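Local atomic coordinates of terminal oxygenase component of carbazole (Janthinobacterium sp., PDB entry 7BUG), a protein that catalyses, as the terminal oxygenase of a multicomponent system, the angular dioxygenation of carbazole, using a Rieske [2Fe-2S] cluster and a mononuclear iron. Residues P274-Y286 with H294-N306. Sequence-based numbering, arbitrary orientation.
Sequences PFPNPDMMQFEWY and HYYFQTLGKPCAN
The carboxylate of Glu284 stands at the edge of the Tyr296 ring, its plane turned 88° from that of the phenol. Tyr296 OH donates to Glu284 OE1 (2.6 Å) from the syn side, somewhat out of plane, while Gln282 NE2 reaches the same oxygen from the opposite face. Tyr286 OH binds the anti lone pair of Glu284 OE2 (2.6 Å), so three donors fix the rotation of this buried carboxylate. With an alanine here, both tyrosine hydroxyls would probably lose their acceptor and the Tyr296 ring would be freer to turn. Further along this face, Leu300 CD2 packs against Pro276 CD (3.6 Å) and the aliphatic part of Gln282. On the other face, Thr299 places OG1 between its backbone N and carbonyl carbon (chi1 72°), from where it joins its own N in gripping Phe283 O (OG1 to O 2.8 Å). Trp285 and Phe297 run side by side there, CB to CB 4.1 Å. Paired backbone bonds at Met281–Gly301, Phe283–Thr299 and Trp285–Phe297 hold the strands. This is an antiparallel beta hairpin in the catalytic domain's central sheet, its Glu284–Tyr296 face turned toward the mononuclear iron bound by His183, His187 and Asp333.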
loop_
_atom_site.group_PDB
_atom_site.type_symbol
_atom_site.label_atom_id
_atom_site.label_comp_id
_atom_site.label_asym_id
_atom_site.label_seq_id
_atom_site.Cartn_x
_atom_site.Cartn_y
_atom_site.Cartn_z
ATOM N N PRO A 274 -5.917 34.836 -25.525
ATOM C CA PRO A 274 -5.963 35.359 -24.167
ATOM C C PRO A 274 -6.812 34.439 -23.274
ATOM O O PRO A 274 -7.612 33.677 -23.750
ATOM C CB PRO A 274 -6.606 36.750 -24.384
ATOM C CG PRO A 274 -7.543 36.565 -25.531
ATOM C CD PRO A 274 -6.934 35.468 -26.381
ATOM N N PHE A 275 -6.622 34.534 -21.970
ATOM C CA PHE A 275 -7.401 33.766 -20.969
ATOM C C PHE A 275 -7.002 34.215 -19.588
ATOM O O PHE A 275 -5.826 34.508 -19.408
ATOM C CB PHE A 275 -7.115 32.271 -21.077
ATOM C CG PHE A 275 -8.246 31.447 -20.522
ATOM C CD1 PHE A 275 -9.366 31.202 -21.297
ATOM C CD2 PHE A 275 -8.189 30.965 -19.224
ATOM C CE1 PHE A 275 -10.427 30.489 -20.760
ATOM C CE2 PHE A 275 -9.261 30.251 -18.695
ATOM C CZ PHE A 275 -10.375 30.042 -19.471
ATOM N N PRO A 276 -7.899 34.321 -18.575
ATOM C CA PRO A 276 -9.354 34.054 -18.695
ATOM C C PRO A 276 -10.190 35.278 -19.124
ATOM O O PRO A 276 -11.433 35.225 -19.139
ATOM C CB PRO A 276 -9.665 33.682 -17.242
ATOM C CG PRO A 276 -8.796 34.644 -16.468
ATOM C CD PRO A 276 -7.482 34.536 -17.192
ATOM N N ASN A 277 -9.488 36.330 -19.539
ATOM C CA ASN A 277 -10.056 37.625 -20.022
ATOM C C ASN A 277 -9.245 38.076 -21.232
ATOM O O ASN A 277 -8.090 37.667 -21.404
ATOM C CB ASN A 277 -10.115 38.619 -18.875
ATOM C CG ASN A 277 -11.188 39.675 -19.050
ATOM O OD1 ASN A 277 -12.335 39.333 -19.303
ATOM N ND2 ASN A 277 -10.804 40.939 -18.941
ATOM N N PRO A 278 -9.811 38.879 -22.171
ATOM C CA PRO A 278 -9.089 39.222 -23.396
ATOM C C PRO A 278 -7.773 39.989 -23.214
ATOM O O PRO A 278 -7.054 40.052 -24.182
ATOM C CB PRO A 278 -10.133 40.007 -24.219
ATOM C CG PRO A 278 -11.442 39.413 -23.724
ATOM C CD PRO A 278 -11.228 39.306 -22.236
ATOM N N ASP A 279 -7.498 40.525 -22.016
ATOM C CA ASP A 279 -6.355 41.403 -21.689
ATOM C C ASP A 279 -5.249 40.607 -20.981
ATOM O O ASP A 279 -4.192 41.195 -20.591
ATOM C CB ASP A 279 -6.852 42.586 -20.850
ATOM C CG ASP A 279 -7.391 42.172 -19.482
ATOM O OD1 ASP A 279 -8.005 41.102 -19.401
ATOM O OD2 ASP A 279 -7.152 42.912 -18.486
ATOM N N MET A 280 -5.438 39.302 -20.808
ATOM C CA MET A 280 -4.433 38.532 -20.034
ATOM C C MET A 280 -4.185 37.171 -20.684
ATOM O O MET A 280 -4.881 36.800 -21.626
ATOM C CB MET A 280 -4.844 38.449 -18.563
ATOM C CG MET A 280 -6.049 37.663 -18.258
ATOM S SD MET A 280 -6.763 38.186 -16.612
ATOM C CE MET A 280 -5.371 38.320 -15.534
ATOM N N MET A 281 -3.167 36.453 -20.211
ATOM C CA MET A 281 -2.905 35.108 -20.738
ATOM C C MET A 281 -2.594 34.146 -19.598
ATOM O O MET A 281 -2.310 34.584 -18.504
ATOM C CB MET A 281 -1.785 35.096 -21.778
ATOM C CG MET A 281 -0.553 35.783 -21.387
ATOM S SD MET A 281 0.510 36.057 -22.881
ATOM C CE MET A 281 -0.202 37.548 -23.580
ATOM N N GLN A 282 -2.799 32.862 -19.863
ATOM C CA GLN A 282 -2.565 31.849 -18.823
ATOM C C GLN A 282 -1.353 31.001 -19.210
ATOM O O GLN A 282 -1.302 30.520 -20.334
ATOM C CB GLN A 282 -3.844 31.053 -18.593
ATOM C CG GLN A 282 -3.713 30.001 -17.516
ATOM C CD GLN A 282 -5.015 29.582 -16.860
ATOM O OE1 GLN A 282 -6.011 30.306 -16.935
ATOM N NE2 GLN A 282 -5.025 28.414 -16.213
ATOM N N PHE A 283 -0.434 30.824 -18.277
ATOM C CA PHE A 283 0.691 29.882 -18.471
ATOM C C PHE A 283 0.642 28.894 -17.313
ATOM O O PHE A 283 0.648 29.308 -16.146
ATOM C CB PHE A 283 2.035 30.609 -18.483
ATOM C CG PHE A 283 2.178 31.877 -19.296
ATOM C CD1 PHE A 283 1.901 33.123 -18.733
ATOM C CD2 PHE A 283 2.646 31.842 -20.605
ATOM C CE1 PHE A 283 2.104 34.292 -19.460
ATOM C CE2 PHE A 283 2.866 33.018 -21.313
ATOM C CZ PHE A 283 2.626 34.235 -20.727
ATOM N N GLU A 284 0.567 27.598 -17.604
ATOM C CA GLU A 284 0.477 26.638 -16.504
ATOM C C GLU A 284 1.418 25.459 -16.796
ATOM O O GLU A 284 1.445 24.896 -17.898
ATOM C CB GLU A 284 -0.978 26.231 -16.217
ATOM C CG GLU A 284 -1.662 25.579 -17.360
ATOM C CD GLU A 284 -3.086 25.124 -16.985
ATOM O OE1 GLU A 284 -3.715 25.869 -16.187
ATOM O OE2 GLU A 284 -3.493 24.044 -17.392
ATOM N N TRP A 285 2.141 25.085 -15.754
ATOM C CA TRP A 285 3.073 23.948 -15.788
ATOM C C TRP A 285 2.432 22.755 -15.077
ATOM O O TRP A 285 1.710 22.963 -14.063
ATOM C CB TRP A 285 4.378 24.292 -15.095
ATOM C CG TRP A 285 5.344 25.155 -15.852
ATOM C CD1 TRP A 285 6.495 24.687 -16.397
ATOM C CD2 TRP A 285 5.336 26.580 -16.093
ATOM N NE1 TRP A 285 7.233 25.708 -16.933
ATOM C CE2 TRP A 285 6.538 26.878 -16.778
ATOM C CE3 TRP A 285 4.455 27.625 -15.789
ATOM C CZ2 TRP A 285 6.863 28.174 -17.171
ATOM C CZ3 TRP A 285 4.806 28.916 -16.163
ATOM C CH2 TRP A 285 5.989 29.163 -16.851
ATOM N N TYR A 286 2.862 21.581 -15.486
ATOM C CA TYR A 286 2.549 20.290 -14.871
ATOM C C TYR A 286 3.874 19.631 -14.533
ATOM O O TYR A 286 4.478 18.927 -15.375
ATOM C CB TYR A 286 1.687 19.483 -15.814
ATOM C CG TYR A 286 0.678 20.293 -16.578
ATOM C CD1 TYR A 286 -0.540 20.687 -16.014
ATOM C CD2 TYR A 286 0.974 20.742 -17.851
ATOM C CE1 TYR A 286 -1.449 21.428 -16.753
ATOM C CE2 TYR A 286 0.079 21.500 -18.583
ATOM C CZ TYR A 286 -1.141 21.846 -18.036
ATOM O OH TYR A 286 -1.951 22.600 -18.882
ATOM N N HIS A 294 2.067 15.565 -9.460
ATOM C CA HIS A 294 2.622 16.754 -10.139
ATOM C C HIS A 294 2.337 17.985 -9.304
ATOM O O HIS A 294 1.325 18.072 -8.593
ATOM C CB HIS A 294 2.181 16.907 -11.587
ATOM C CG HIS A 294 0.739 17.182 -11.804
ATOM N ND1 HIS A 294 -0.211 16.137 -11.781
ATOM C CD2 HIS A 294 0.064 18.303 -12.126
ATOM C CE1 HIS A 294 -1.391 16.658 -12.014
ATOM N NE2 HIS A 294 -1.285 17.951 -12.223
ATOM N N TYR A 295 3.159 18.998 -9.505
ATOM C CA TYR A 295 2.752 20.380 -9.158
ATOM C C TYR A 295 1.942 20.961 -10.317
ATOM O O TYR A 295 2.318 20.875 -11.473
ATOM C CB TYR A 295 3.915 21.343 -8.950
ATOM C CG TYR A 295 4.781 21.118 -7.764
ATOM C CD1 TYR A 295 4.285 21.465 -6.521
ATOM C CD2 TYR A 295 6.077 20.616 -7.862
ATOM C CE1 TYR A 295 5.038 21.273 -5.393
ATOM C CE2 TYR A 295 6.843 20.417 -6.730
ATOM C CZ TYR A 295 6.327 20.792 -5.498
ATOM O OH TYR A 295 7.007 20.630 -4.320
ATOM N N TYR A 296 0.777 21.506 -10.025
ATOM C CA TYR A 296 -0.043 22.247 -11.000
ATOM C C TYR A 296 0.250 23.711 -10.733
ATOM O O TYR A 296 -0.278 24.340 -9.754
ATOM C CB TYR A 296 -1.509 21.843 -10.860
ATOM C CG TYR A 296 -2.425 22.606 -11.771
ATOM C CD1 TYR A 296 -2.094 22.938 -13.072
ATOM C CD2 TYR A 296 -3.728 22.904 -11.367
ATOM C CE1 TYR A 296 -2.962 23.606 -13.911
ATOM C CE2 TYR A 296 -4.625 23.517 -12.218
ATOM C CZ TYR A 296 -4.252 23.913 -13.487
ATOM O OH TYR A 296 -5.093 24.602 -14.354
ATOM N N PHE A 297 1.203 24.231 -11.497
ATOM C CA PHE A 297 1.810 25.537 -11.238
ATOM C C PHE A 297 1.174 26.521 -12.214
ATOM O O PHE A 297 1.492 26.527 -13.414
ATOM C CB PHE A 297 3.339 25.445 -11.341
ATOM C CG PHE A 297 4.066 26.688 -10.885
ATOM C CD1 PHE A 297 4.274 27.774 -11.702
ATOM C CD2 PHE A 297 4.630 26.713 -9.640
ATOM C CE1 PHE A 297 4.975 28.879 -11.243
ATOM C CE2 PHE A 297 5.332 27.813 -9.152
ATOM C CZ PHE A 297 5.509 28.894 -9.980
ATOM N N GLN A 298 0.166 27.252 -11.722
ATOM C CA GLN A 298 -0.735 28.029 -12.590
ATOM C C GLN A 298 -0.302 29.507 -12.504
ATOM O O GLN A 298 -0.049 29.977 -11.345
ATOM C CB GLN A 298 -2.164 27.986 -12.046
ATOM C CG GLN A 298 -2.923 26.701 -12.240
ATOM C CD GLN A 298 -4.230 26.806 -11.460
ATOM O OE1 GLN A 298 -4.225 27.042 -10.255
ATOM N NE2 GLN A 298 -5.335 26.729 -12.178
ATOM N N THR A 299 -0.188 30.197 -13.634
ATOM C CA THR A 299 0.120 31.643 -13.663
ATOM C C THR A 299 -0.794 32.349 -14.658
ATOM O O THR A 299 -1.220 31.743 -15.626
ATOM C CB THR A 299 1.582 31.964 -14.021
ATOM O OG1 THR A 299 1.798 31.698 -15.401
ATOM C CG2 THR A 299 2.583 31.188 -13.179
ATOM N N LEU A 300 -1.150 33.595 -14.326
ATOM C CA LEU A 300 -1.806 34.509 -15.271
ATOM C C LEU A 300 -0.863 35.691 -15.458
ATOM O O LEU A 300 -0.304 36.202 -14.457
ATOM C CB LEU A 300 -3.149 35.004 -14.720
ATOM C CG LEU A 300 -4.187 33.909 -14.464
ATOM C CD1 LEU A 300 -5.466 34.544 -13.893
ATOM C CD2 LEU A 300 -4.503 33.164 -15.734
ATOM N N GLY A 301 -0.701 36.062 -16.700
ATOM C CA GLY A 301 0.147 37.197 -17.065
ATOM C C GLY A 301 -0.658 38.330 -17.648
ATOM O O GLY A 301 -1.542 38.055 -18.469
ATOM N N LYS A 302 -0.289 39.562 -17.294
ATOM C CA LYS A 302 -0.878 40.752 -17.945
ATOM C C LYS A 302 0.222 41.785 -18.091
ATOM O O LYS A 302 0.911 42.066 -17.116
ATOM C CB LYS A 302 -1.977 41.317 -17.048
ATOM C CG LYS A 302 -2.733 42.485 -17.653
ATOM C CD LYS A 302 -3.851 42.949 -16.745
ATOM C CE LYS A 302 -4.812 43.903 -17.410
ATOM N NZ LYS A 302 -4.085 44.818 -18.308
ATOM N N PRO A 303 0.441 42.342 -19.297
ATOM C CA PRO A 303 1.327 43.501 -19.411
ATOM C C PRO A 303 0.850 44.630 -18.500
ATOM O O PRO A 303 -0.327 45.020 -18.517
ATOM C CB PRO A 303 1.233 43.880 -20.881
ATOM C CG PRO A 303 0.773 42.602 -21.580
ATOM C CD PRO A 303 -0.159 41.944 -20.585
ATOM N N CYS A 304 1.772 45.148 -17.708
ATOM C CA CYS A 304 1.562 46.274 -16.768
ATOM C C CYS A 304 2.748 47.231 -16.931
ATOM O O CYS A 304 3.917 46.767 -16.854
ATOM C CB CYS A 304 1.519 45.821 -15.318
ATOM S SG CYS A 304 0.102 44.759 -14.952
ATOM N N ALA A 305 2.462 48.500 -17.191
ATOM C CA ALA A 305 3.468 49.503 -17.592
ATOM C C ALA A 305 4.145 50.079 -16.348
ATOM O O ALA A 305 5.279 50.567 -16.466
ATOM C CB ALA A 305 2.802 50.569 -18.416
ATOM N N ASN A 306 3.486 50.064 -15.199
ATOM C CA ASN A 306 4.020 50.760 -14.006
ATOM C C ASN A 306 3.373 50.186 -12.763
ATOM O O ASN A 306 2.478 49.303 -12.926
ATOM C CB ASN A 306 3.816 52.274 -14.126
ATOM C CG ASN A 306 2.395 52.632 -14.487
ATOM O OD1 ASN A 306 1.458 52.014 -13.986
ATOM N ND2 ASN A 306 2.227 53.613 -15.364
#